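Local coordinates for Rod shape-determining protein (MreC) (Helicobacter pylori, PDB 5LP5) that binds the penicillin-binding protein PBP2 in a core cell-wall synthesis complex and probably thereby organises the wall-building machinery that determines cell shape, at residues N132-I137 with A206-G211; V159-N164 with I191-L196; V180-P185 with Y220-A225; E212-E217 with S224-N229. All blocks are in the same frame, centred on the assembly; numbering follows the deposited sequence.

The four contacts follow strand 209-218 and its partners from the junction of two β-barrels out to the PBP2 interface. Contact 1 joins the barrels, and its Val210 and Gly211 pair through the backbone with Val195 of contact 2, whose centre lies about 12 Å away. Contact 2 closes the second barrel; Val159 and Ile161 there pack on Val180 and Ile183 of contact 3. Contact 4, centred about 10 Å from contact 2 and 11 Å from contact 3, pairs the continuation of the same long strand with strand 223-228 and shares Ser224 and Ala225 with contact 3. Contact 3, about 20 Å from contact 1 between centres, meets PBP2 through several residues.

Contact 1 (N132-I137 with A206-G211); sequences NQAIGI and AGVFVG
Gln133 lays the aliphatic part of its side chain alongside the Phe209 ring, the two pointing the same way. CG of Gln133 reaches the ring at its edge, near the ring plane, 4.0 Å from CD2 of Phe209. In both residues CG stands opposite the backbone nitrogen (chi1 -174° and 179°), which sends the two side chains out in company. Beside this pair the backbones are fastened at a single point: the amide of Ala134 donates to the carbonyl oxygen of Phe209 (N to O 2.9 Å) in a nearly straight bond, with the N-H pointing almost head-on at the carbonyl. The same oxygen also receives a CA-H...O contact from Gln133, CA to O 3.3 Å.

Apolar groups flank the bond. Val208 brings CG1 to 3.8 Å from Ala134 N and against the neighbouring peptide, while the methyl of Ala134 meets CG2 of Val210 at 4.1 Å. Tyr157 and Phe204 touch Ala134 as well, so its small side chain is buried among larger ones.

The contact bridges two barrels. Segment 132-137 leads into strand 134-141 of the first, where Ile135 and Gly136 pair with Leu128 on strand 125-129; segment 206-211 opens strand 209-218 of the second, where Val210 and Gly211 both face Val195 on strand 194-197, a classic beta bulge.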
loop_
_atom_site.group_PDB
_atom_site.type_symbol
_atom_site.label_atom_id
_atom_site.label_comp_id
_atom_site.label_asym_id
_atom_site.label_seq_id
_atom_site.Cartn_x
_atom_site.Cartn_y
_atom_site.Cartn_z
ATOM N N ASN C 132 9.215 -15.313 32.442
ATOM C CA ASN C 132 9.790 -14.366 31.489
ATOM C C ASN C 132 9.136 -14.395 30.123
ATOM O O ASN C 132 9.819 -14.284 29.098
ATOM C CB ASN C 132 11.282 -14.588 31.387
ATOM C CG ASN C 132 12.044 -13.777 32.400
ATOM O OD1 ASN C 132 11.813 -12.551 32.508
ATOM N ND2 ASN C 132 12.979 -14.429 33.125
ATOM N N GLN C 133 7.808 -14.511 30.144
ATOM C CA GLN C 133 6.992 -14.652 28.939
ATOM C C GLN C 133 5.657 -13.889 29.081
ATOM O O GLN C 133 5.135 -13.766 30.168
ATOM C CB GLN C 133 6.753 -16.149 28.633
ATOM C CG GLN C 133 6.045 -16.435 27.329
ATOM C CD GLN C 133 5.994 -17.926 26.974
ATOM O OE1 GLN C 133 5.397 -18.312 25.941
ATOM N NE2 GLN C 133 6.663 -18.762 27.781
ATOM N N ALA C 134 5.110 -13.382 27.974
ATOM C CA ALA C 134 3.781 -12.785 27.982
ATOM C C ALA C 134 2.712 -13.875 27.929
ATOM O O ALA C 134 2.687 -14.697 26.971
ATOM C CB ALA C 134 3.631 -11.830 26.817
ATOM N N ILE C 135 1.832 -13.891 28.934
ATOM C CA ILE C 135 0.688 -14.835 28.985
ATOM C C ILE C 135 -0.658 -14.200 28.671
ATOM O O ILE C 135 -1.598 -14.907 28.344
ATOM C CB ILE C 135 0.568 -15.574 30.341
ATOM C CG1 ILE C 135 0.282 -14.592 31.502
ATOM C CG2 ILE C 135 1.837 -16.355 30.610
ATOM C CD1 ILE C 135 -0.058 -15.279 32.817
ATOM N N GLY C 136 -0.769 -12.883 28.774
ATOM C CA GLY C 136 -2.051 -12.205 28.481
ATOM C C GLY C 136 -2.129 -10.828 29.106
ATOM O O GLY C 136 -1.114 -10.207 29.367
ATOM N N ILE C 137 -3.333 -10.342 29.318
ATOM C CA ILE C 137 -3.520 -9.020 29.888
ATOM C C ILE C 137 -4.503 -9.062 31.032
ATOM O O ILE C 137 -5.170 -10.063 31.247
ATOM C CB ILE C 137 -4.057 -8.008 28.848
ATOM C CG1 ILE C 137 -5.482 -8.387 28.417
ATOM C CG2 ILE C 137 -3.131 -7.949 27.635
ATOM C CD1 ILE C 137 -6.100 -7.439 27.422
ATOM N N ALA C 206 9.184 -3.238 26.322
ATOM C CA ALA C 206 9.745 -3.909 25.174
ATOM C C ALA C 206 10.575 -5.136 25.572
ATOM O O ALA C 206 11.203 -5.177 26.651
ATOM C CB ALA C 206 10.614 -2.949 24.398
ATOM N N GLY C 207 10.569 -6.120 24.687
ATOM C CA GLY C 207 11.521 -7.222 24.763
ATOM C C GLY C 207 11.122 -8.452 25.558
ATOM O O GLY C 207 11.919 -9.352 25.718
ATOM N N VAL C 208 9.890 -8.503 26.042
ATOM C CA VAL C 208 9.404 -9.681 26.741
ATOM C C VAL C 208 9.065 -10.734 25.722
ATOM O O VAL C 208 8.511 -10.412 24.677
ATOM C CB VAL C 208 8.171 -9.365 27.588
ATOM C CG1 VAL C 208 7.663 -10.605 28.279
ATOM C CG2 VAL C 208 8.505 -8.311 28.626
ATOM N N PHE C 209 9.387 -11.989 26.005
ATOM C CA PHE C 209 9.232 -13.076 25.024
ATOM C C PHE C 209 7.760 -13.458 24.852
ATOM O O PHE C 209 7.005 -13.548 25.811
ATOM C CB PHE C 209 10.032 -14.309 25.424
ATOM C CG PHE C 209 9.899 -15.473 24.475
ATOM C CD1 PHE C 209 10.652 -15.518 23.318
ATOM C CD2 PHE C 209 9.050 -16.531 24.748
ATOM C CE1 PHE C 209 10.549 -16.601 22.432
ATOM C CE2 PHE C 209 8.932 -17.605 23.870
ATOM C CZ PHE C 209 9.688 -17.639 22.704
ATOM N N VAL C 210 7.357 -13.676 23.612
ATOM C CA VAL C 210 6.000 -14.093 23.312
ATOM C C VAL C 210 5.975 -15.476 22.689
ATOM O O VAL C 210 5.271 -16.361 23.195
ATOM C CB VAL C 210 5.307 -13.100 22.373
ATOM C CG1 VAL C 210 3.918 -13.587 22.025
ATOM C CG2 VAL C 210 5.194 -11.759 23.062
ATOM N N GLY C 211 6.731 -15.644 21.595
ATOM C CA GLY C 211 6.749 -16.916 20.844
ATOM C C GLY C 211 7.609 -16.864 19.600
ATOM O O GLY C 211 8.463 -16.002 19.481
#

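Contact 2 (V159-N164 with I191-L196); sequences VMIGQN and IGDQVL
Val159 and Ile161 press from two positions on the same strand onto Val195, and this is the densely packed half of the contact. CG1 of Val195 meets CB of Val159 at 3.9 Å, and its other methyl, CG2, lies at the same distance from CG1 of Ile161. The split follows from the valine torsion (chi1 177°), which sets CG1 opposite the backbone nitrogen and CG2 opposite the carbonyl carbon. Val180, Val210 and Val213 extend the apolar layer on this face. At its loop end the side chains of Asp193 and Ile161 cross at about a right angle, CB of Asp193 3.8 Å from CG2 of Ile161; OD2 of Asp193 accepts a hydrogen bond from Asn190 N.

The pairing closes a six-stranded antiparallel barrel: strand 158-161 stands first in the order round it and strand 194-197 last. Met160 and Leu196 form a hydrogen-bonded pair, Met160 N to Leu196 O at 2.7 Å and Leu196 N to Met160 O at 3.0 Å. Gly162 N continues the ladder to Gln194 O (2.9 Å).

On the opposite face the packing is looser and the residues are partly exposed. Met160 and Leu196 touch through CG and CB at 4.3 Å, and the extended thioether runs on beyond.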
loop_
_atom_site.group_PDB
_atom_site.type_symbol
_atom_site.label_atom_id
_atom_site.label_comp_id
_atom_site.label_asym_id
_atom_site.label_seq_id
_atom_site.Cartn_x
_atom_site.Cartn_y
_atom_site.Cartn_z
ATOM N N VAL C 159 3.333 -6.422 19.463
ATOM C CA VAL C 159 4.566 -7.218 19.420
ATOM C C VAL C 159 5.455 -6.841 18.225
ATOM O O VAL C 159 5.010 -6.150 17.297
ATOM C CB VAL C 159 4.263 -8.714 19.379
ATOM C CG1 VAL C 159 3.523 -9.123 20.640
ATOM C CG2 VAL C 159 3.489 -9.091 18.119
ATOM N N MET C 160 6.710 -7.277 18.271
ATOM C CA MET C 160 7.673 -7.068 17.177
ATOM C C MET C 160 8.443 -8.345 16.843
ATOM O O MET C 160 8.813 -9.110 17.719
ATOM C CB MET C 160 8.659 -5.946 17.521
ATOM C CG MET C 160 9.475 -6.181 18.789
ATOM S SD MET C 160 10.345 -4.675 19.215
ATOM C CE MET C 160 11.277 -5.236 20.631
ATOM N N ILE C 161 8.699 -8.555 15.562
ATOM C CA ILE C 161 9.232 -9.816 15.054
ATOM C C ILE C 161 10.655 -9.663 14.524
ATOM O O ILE C 161 10.959 -8.732 13.769
ATOM C CB ILE C 161 8.347 -10.356 13.925
ATOM C CG1 ILE C 161 6.938 -10.608 14.454
ATOM C CG2 ILE C 161 8.911 -11.650 13.358
ATOM C CD1 ILE C 161 5.890 -10.914 13.398
ATOM N N GLY C 162 11.526 -10.590 14.911
ATOM C CA GLY C 162 12.878 -10.627 14.368
ATOM C C GLY C 162 13.728 -9.398 14.716
ATOM O O GLY C 162 13.333 -8.564 15.504
ATOM N N GLN C 163 14.898 -9.292 14.108
ATOM C CA GLN C 163 15.854 -8.220 14.434
ATOM C C GLN C 163 15.506 -6.892 13.809
ATOM O O GLN C 163 15.952 -5.864 14.287
ATOM C CB GLN C 163 17.278 -8.587 14.021
ATOM C CG GLN C 163 17.752 -9.911 14.617
ATOM C CD GLN C 163 19.165 -9.887 15.218
ATOM O OE1 GLN C 163 19.391 -10.533 16.248
ATOM N NE2 GLN C 163 20.113 -9.145 14.588
ATOM N N ASN C 164 14.725 -6.897 12.734
ATOM C CA ASN C 164 14.208 -5.650 12.160
ATOM C C ASN C 164 12.916 -5.186 12.837
ATOM O O ASN C 164 12.294 -4.213 12.401
ATOM C CB ASN C 164 14.016 -5.789 10.661
ATOM C CG ASN C 164 15.334 -6.016 9.944
ATOM O OD1 ASN C 164 15.461 -6.927 9.118
ATOM N ND2 ASN C 164 16.338 -5.203 10.270
ATOM N N ILE C 191 10.397 -18.401 9.333
ATOM C CA ILE C 191 9.914 -19.386 10.287
ATOM C C ILE C 191 10.962 -19.534 11.395
ATOM O O ILE C 191 12.140 -19.717 11.107
ATOM C CB ILE C 191 9.662 -20.773 9.651
ATOM C CG1 ILE C 191 8.810 -20.672 8.402
ATOM C CG2 ILE C 191 8.984 -21.675 10.665
ATOM C CD1 ILE C 191 7.575 -19.853 8.622
ATOM N N GLY C 192 10.526 -19.423 12.648
ATOM C CA GLY C 192 11.417 -19.502 13.799
ATOM C C GLY C 192 11.807 -18.166 14.399
ATOM O O GLY C 192 12.307 -18.144 15.517
ATOM N N ASP C 193 11.616 -17.059 13.671
ATOM C CA ASP C 193 11.867 -15.731 14.208
ATOM C C ASP C 193 11.227 -15.547 15.591
ATOM O O ASP C 193 10.038 -15.802 15.741
ATOM C CB ASP C 193 11.248 -14.643 13.294
ATOM C CG ASP C 193 12.201 -14.117 12.255
ATOM O OD1 ASP C 193 13.369 -13.876 12.652
ATOM O OD2 ASP C 193 11.760 -13.896 11.085
ATOM N N GLN C 194 12.027 -15.054 16.540
ATOM C CA GLN C 194 11.538 -14.598 17.813
ATOM C C GLN C 194 10.493 -13.476 17.700
ATOM O O GLN C 194 10.614 -12.558 16.875
ATOM C CB GLN C 194 12.687 -14.097 18.660
ATOM C CG GLN C 194 13.487 -15.206 19.340
ATOM C CD GLN C 194 13.966 -14.775 20.710
ATOM O OE1 GLN C 194 14.240 -13.585 20.944
ATOM N NE2 GLN C 194 14.045 -15.737 21.639
ATOM N N VAL C 195 9.478 -13.572 18.559
ATOM C CA VAL C 195 8.451 -12.544 18.674
ATOM C C VAL C 195 8.472 -11.978 20.105
ATOM O O VAL C 195 8.324 -12.718 21.076
ATOM C CB VAL C 195 7.075 -13.133 18.351
ATOM C CG1 VAL C 195 5.981 -12.101 18.541
ATOM C CG2 VAL C 195 7.064 -13.638 16.929
ATOM N N LEU C 196 8.656 -10.670 20.220
ATOM C CA LEU C 196 8.785 -9.999 21.520
ATOM C C LEU C 196 7.751 -8.891 21.650
ATOM O O LEU C 196 7.314 -8.338 20.643
ATOM C CB LEU C 196 10.153 -9.348 21.655
ATOM C CG LEU C 196 11.330 -10.275 21.441
ATOM C CD1 LEU C 196 12.650 -9.526 21.216
ATOM C CD2 LEU C 196 11.392 -11.258 22.603
#

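Contact 3 (V180-P185 with Y220-A225); sequences VDFIVP and YTYKSA
Val180 and Ala225 form a hydrogen-bonded pair in the antiparallel ladder between two neighbouring barrel strands, each using its N-H and its carbonyl: Val180 N to Ala225 O is 2.7 Å and Ala225 N to Val180 O 2.8 Å. A beta bulge then shifts the register by one residue, after which Ile183 and Lys223 form a second reciprocal pair, Ile183 N giving to Lys223 O at 3.0 Å.

Phe182, within the bulge, meets PBP2: its carbonyl oxygen accepts a hydrogen bond from the hydroxyl of Tyr127 of the PBP2 chain, and its ring packs on Pro147 of that chain. Phe182 and Tyr222 run side by side, with CD1 of Phe182 over one face of the tyrosine ring, 3.8 Å from CE1 of Tyr222, and the ring planes inclined at 50°. Pro147 of PBP2 touches Tyr222 too.

Ser224 OG donates to Asp181 OD1 from above the carboxylate plane (2.5 Å). A water holding Tyr222 OH at 2.7 Å adds a weak bond to the same carboxylate oxygen. Lys223 has two carbonyls for its ammonium, Ala187 O and Pro185 O; the chain bends at chi3 (-59°) to bring NZ to 3.0 Å from Pro185 O, which it meets from above the carbonyl plane.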
loop_
_atom_site.group_PDB
_atom_site.type_symbol
_atom_site.label_atom_id
_atom_site.label_comp_id
_atom_site.label_asym_id
_atom_site.label_seq_id
_atom_site.Cartn_x
_atom_site.Cartn_y
_atom_site.Cartn_z
ATOM N N VAL C 180 -0.045 -13.285 15.255
ATOM C CA VAL C 180 0.299 -11.879 15.049
ATOM C C VAL C 180 -0.368 -11.409 13.765
ATOM O O VAL C 180 -0.145 -11.955 12.685
ATOM C CB VAL C 180 1.816 -11.638 14.941
ATOM C CG1 VAL C 180 2.103 -10.168 14.730
ATOM C CG2 VAL C 180 2.538 -12.152 16.177
ATOM N N ASP C 181 -1.174 -10.381 13.894
ATOM C CA ASP C 181 -1.972 -9.863 12.795
ATOM C C ASP C 181 -1.444 -8.509 12.333
ATOM O O ASP C 181 -0.677 -7.855 13.047
ATOM C CB ASP C 181 -3.425 -9.722 13.279
ATOM C CG ASP C 181 -4.324 -10.797 12.739
ATOM O OD1 ASP C 181 -4.196 -11.061 11.519
ATOM O OD2 ASP C 181 -5.143 -11.358 13.521
ATOM N N PHE C 182 -1.862 -8.134 11.128
ATOM C CA PHE C 182 -1.677 -6.783 10.581
ATOM C C PHE C 182 -0.242 -6.356 10.279
ATOM O O PHE C 182 0.133 -5.206 10.438
ATOM C CB PHE C 182 -2.378 -5.745 11.452
ATOM C CG PHE C 182 -3.784 -6.118 11.835
ATOM C CD1 PHE C 182 -4.703 -6.580 10.887
ATOM C CD2 PHE C 182 -4.157 -6.090 13.172
ATOM C CE1 PHE C 182 -5.979 -6.946 11.270
ATOM C CE2 PHE C 182 -5.449 -6.423 13.559
ATOM C CZ PHE C 182 -6.360 -6.853 12.607
ATOM N N ILE C 183 0.529 -7.290 9.759
ATOM C CA ILE C 183 1.919 -7.067 9.366
ATOM C C ILE C 183 2.004 -6.575 7.920
ATOM O O ILE C 183 1.302 -7.078 7.034
ATOM C CB ILE C 183 2.693 -8.384 9.445
ATOM C CG1 ILE C 183 2.506 -9.039 10.811
ATOM C CG2 ILE C 183 4.159 -8.195 9.148
ATOM C CD1 ILE C 183 2.902 -10.507 10.862
ATOM N N VAL C 184 2.891 -5.627 7.673
ATOM C CA VAL C 184 3.047 -5.089 6.313
ATOM C C VAL C 184 3.454 -6.187 5.342
ATOM O O VAL C 184 4.279 -7.007 5.661
ATOM C CB VAL C 184 4.065 -3.910 6.242
ATOM C CG1 VAL C 184 3.632 -2.750 7.114
ATOM C CG2 VAL C 184 5.426 -4.335 6.707
ATOM N N PRO C 185 2.876 -6.204 4.143
ATOM C CA PRO C 185 3.149 -7.304 3.220
ATOM C C PRO C 185 4.594 -7.349 2.710
ATOM O O PRO C 185 5.072 -8.413 2.315
ATOM C CB PRO C 185 2.179 -7.046 2.049
ATOM C CG PRO C 185 1.235 -6.011 2.543
ATOM C CD PRO C 185 2.013 -5.192 3.527
ATOM N N TYR C 220 -3.108 -10.232 1.569
ATOM C CA TYR C 220 -2.970 -9.222 0.503
ATOM C C TYR C 220 -2.597 -7.801 0.959
ATOM O O TYR C 220 -1.541 -7.272 0.548
ATOM C CB TYR C 220 -4.206 -9.183 -0.371
ATOM C CG TYR C 220 -4.693 -10.565 -0.752
ATOM C CD1 TYR C 220 -3.994 -11.346 -1.655
ATOM C CD2 TYR C 220 -5.833 -11.098 -0.170
ATOM C CE1 TYR C 220 -4.444 -12.611 -2.003
ATOM C CE2 TYR C 220 -6.297 -12.356 -0.511
ATOM C CZ TYR C 220 -5.602 -13.106 -1.430
ATOM O OH TYR C 220 -6.069 -14.353 -1.784
ATOM N N THR C 221 -3.439 -7.186 1.789
ATOM C CA THR C 221 -3.124 -5.834 2.287
ATOM C C THR C 221 -2.233 -5.911 3.544
ATOM O O THR C 221 -1.637 -4.927 3.981
ATOM C CB THR C 221 -4.375 -4.970 2.545
ATOM O OG1 THR C 221 -4.864 -5.177 3.869
ATOM C CG2 THR C 221 -5.480 -5.292 1.525
ATOM N N TYR C 222 -2.140 -7.108 4.097
ATOM C CA TYR C 222 -1.338 -7.388 5.257
ATOM C C TYR C 222 -1.120 -8.905 5.346
ATOM O O TYR C 222 -1.747 -9.677 4.616
ATOM C CB TYR C 222 -2.058 -6.865 6.504
ATOM C CG TYR C 222 -3.282 -7.655 6.901
ATOM C CD1 TYR C 222 -3.217 -8.608 7.913
ATOM C CD2 TYR C 222 -4.504 -7.452 6.266
ATOM C CE1 TYR C 222 -4.336 -9.321 8.299
ATOM C CE2 TYR C 222 -5.639 -8.162 6.643
ATOM C CZ TYR C 222 -5.544 -9.103 7.646
ATOM O OH TYR C 222 -6.654 -9.813 8.003
ATOM N N LYS C 223 -0.222 -9.310 6.244
ATOM C CA LYS C 223 0.053 -10.713 6.506
ATOM C C LYS C 223 -0.137 -10.998 7.964
ATOM O O LYS C 223 -0.127 -10.094 8.781
ATOM C CB LYS C 223 1.505 -11.029 6.190
ATOM C CG LYS C 223 1.818 -11.223 4.717
ATOM C CD LYS C 223 3.294 -11.577 4.494
ATOM C CE LYS C 223 4.252 -10.508 5.022
ATOM N NZ LYS C 223 5.585 -10.582 4.377
ATOM N N SER C 224 -0.283 -12.280 8.278
ATOM C CA SER C 224 -0.389 -12.748 9.646
ATOM C C SER C 224 0.684 -13.785 9.907
ATOM O O SER C 224 1.179 -14.413 8.987
ATOM C CB SER C 224 -1.758 -13.404 9.885
ATOM O OG SER C 224 -2.823 -12.472 9.913
ATOM N N ALA C 225 1.011 -13.974 11.175
ATOM C CA ALA C 225 1.969 -14.976 11.580
ATOM C C ALA C 225 1.386 -15.773 12.708
ATOM O O ALA C 225 1.004 -15.224 13.737
ATOM C CB ALA C 225 3.273 -14.329 12.033
HETATM O O HOH W 1 -6.982 -11.887 9.623
#

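Contact 4 (E212-E217 with S224-N229); sequences EVSSIE and SAVLKN
Ser214 and Lys228 meet along their aliphatic parts, CB of the serine resting 3.6 Å from CD of the lysine. Lys228 reaches this place because CG sits between its backbone nitrogen and carbonyl carbon (chi1 62°) and the rest of the chain is extended across the partner strand. Its ammonium then gives to a water (NZ to water O 3.0 Å) that in turn donates to Ser214 O, linking side chain to backbone. On the same face as Lys228, farther along the hairpin, OG of Ser215 lies 3.5 Å from CB of Val226. The carboxylate of Glu217 also leans on this valine, OE2 to Val226 CG2 3.7 Å, while OE1 is occupied by His219 NE2. On the reverse face Val213 CG1 packs against Ala225 CB at 4.1 Å, with Ile189 and Val195 close by Val213.

Behind these side chains stands the backbone ladder. Val226 O takes the amide of Ser214 (2.8 Å) and, through a weak bond, that of Ser215, so two successive serines face one valine in a classic beta bulge. The bulge shifts the register by one residue; on either side of it, Glu212 with Lys228 and Glu217 with Ser224 exchange N-H and carbonyl bonds (Ser224 N to Glu217 O 3.0 Å). Farther out, backbone bonds of Val213 with Gly192 and Asp193, and of Leu227 with Leu178, link the hairpin to the segment leading into strand 194-197 and to strand 178-183. The whole is an antiparallel beta hairpin, strands 209-218 and 223-228, kinked by a bulge and built into the wall of the second MreC barrel.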
loop_
_atom_site.group_PDB
_atom_site.type_symbol
_atom_site.label_atom_id
_atom_site.label_comp_id
_atom_site.label_asym_id
_atom_site.label_seq_id
_atom_site.Cartn_x
_atom_site.Cartn_y
_atom_site.Cartn_z
ATOM N N GLU C 212 7.393 -17.798 18.690
ATOM C CA GLU C 212 8.180 -17.891 17.458
ATOM C C GLU C 212 7.257 -18.115 16.272
ATOM O O GLU C 212 6.242 -18.789 16.397
ATOM C CB GLU C 212 9.173 -19.064 17.531
ATOM C CG GLU C 212 10.209 -18.928 18.640
ATOM C CD GLU C 212 11.060 -20.153 18.880
ATOM O OE1 GLU C 212 11.206 -20.987 17.932
ATOM O OE2 GLU C 212 11.593 -20.219 20.026
ATOM N N VAL C 213 7.627 -17.576 15.118
ATOM C CA VAL C 213 6.781 -17.685 13.944
ATOM C C VAL C 213 6.784 -19.123 13.431
ATOM O O VAL C 213 7.840 -19.689 13.201
ATOM C CB VAL C 213 7.256 -16.742 12.834
ATOM C CG1 VAL C 213 6.385 -16.894 11.576
ATOM C CG2 VAL C 213 7.225 -15.309 13.338
ATOM N N SER C 214 5.608 -19.728 13.289
ATOM C CA SER C 214 5.533 -21.089 12.771
ATOM C C SER C 214 5.016 -21.134 11.332
ATOM O O SER C 214 5.464 -21.962 10.546
ATOM C CB SER C 214 4.724 -21.993 13.686
ATOM O OG SER C 214 3.416 -22.133 13.264
ATOM N N SER C 215 4.094 -20.248 10.974
ATOM C CA SER C 215 3.602 -20.167 9.589
ATOM C C SER C 215 3.130 -18.744 9.321
ATOM O O SER C 215 3.065 -17.924 10.234
ATOM C CB SER C 215 2.465 -21.164 9.332
ATOM O OG SER C 215 1.268 -20.756 10.000
ATOM N N ILE C 216 2.839 -18.455 8.058
ATOM C CA ILE C 216 2.567 -17.102 7.603
ATOM C C ILE C 216 1.446 -17.093 6.559
ATOM O O ILE C 216 1.577 -17.710 5.520
ATOM C CB ILE C 216 3.827 -16.492 6.974
ATOM C CG1 ILE C 216 4.972 -16.494 8.012
ATOM C CG2 ILE C 216 3.521 -15.092 6.471
ATOM C CD1 ILE C 216 6.314 -15.987 7.527
ATOM N N GLU C 217 0.359 -16.388 6.838
ATOM C CA GLU C 217 -0.791 -16.280 5.933
ATOM C C GLU C 217 -0.702 -14.958 5.171
ATOM O O GLU C 217 -0.379 -13.922 5.755
ATOM C CB GLU C 217 -2.116 -16.294 6.712
ATOM C CG GLU C 217 -2.334 -17.423 7.716
ATOM C CD GLU C 217 -3.447 -17.100 8.741
ATOM O OE1 GLU C 217 -4.153 -16.081 8.647
ATOM O OE2 GLU C 217 -3.653 -17.865 9.694
ATOM N N SER C 224 -0.283 -12.280 8.278
ATOM C CA SER C 224 -0.389 -12.748 9.646
ATOM C C SER C 224 0.684 -13.785 9.907
ATOM O O SER C 224 1.179 -14.413 8.987
ATOM C CB SER C 224 -1.758 -13.404 9.885
ATOM O OG SER C 224 -2.823 -12.472 9.913
ATOM N N ALA C 225 1.011 -13.974 11.175
ATOM C CA ALA C 225 1.969 -14.976 11.580
ATOM C C ALA C 225 1.386 -15.773 12.708
ATOM O O ALA C 225 1.004 -15.224 13.737
ATOM C CB ALA C 225 3.273 -14.329 12.033
ATOM N N VAL C 226 1.313 -17.079 12.525
ATOM C CA VAL C 226 0.860 -17.959 13.576
ATOM C C VAL C 226 2.057 -18.349 14.395
ATOM O O VAL C 226 3.094 -18.684 13.830
ATOM C CB VAL C 226 0.222 -19.234 12.993
ATOM C CG1 VAL C 226 -0.265 -20.146 14.121
ATOM C CG2 VAL C 226 -0.928 -18.861 12.063
ATOM N N LEU C 227 1.917 -18.321 15.716
ATOM C CA LEU C 227 3.058 -18.561 16.608
ATOM C C LEU C 227 3.091 -19.971 17.125
ATOM O O LEU C 227 2.073 -20.612 17.218
ATOM C CB LEU C 227 3.030 -17.611 17.808
ATOM C CG LEU C 227 2.936 -16.143 17.450
ATOM C CD1 LEU C 227 3.115 -15.306 18.697
ATOM C CD2 LEU C 227 3.995 -15.747 16.448
ATOM N N LYS C 228 4.279 -20.420 17.492
ATOM C CA LYS C 228 4.461 -21.637 18.253
ATOM C C LYS C 228 5.324 -21.281 19.480
ATOM O O LYS C 228 5.846 -20.170 19.553
ATOM C CB LYS C 228 5.132 -22.695 17.390
ATOM C CG LYS C 228 6.522 -22.313 16.896
ATOM C CD LYS C 228 7.159 -23.374 16.021
ATOM C CE LYS C 228 8.277 -22.763 15.167
ATOM N NZ LYS C 228 8.951 -23.737 14.233
ATOM N N ASN C 229 5.454 -22.192 20.441
ATOM C CA ASN C 229 6.179 -21.916 21.670
ATOM C C ASN C 229 5.655 -20.693 22.421
ATOM O O ASN C 229 6.409 -20.071 23.188
ATOM C CB ASN C 229 7.657 -21.690 21.387
ATOM C CG ASN C 229 8.367 -22.947 21.034
ATOM O OD1 ASN C 229 8.369 -23.887 21.829
ATOM N ND2 ASN C 229 8.971 -22.994 19.834
HETATM O O HOH W 2 6.864 -24.343 12.105
#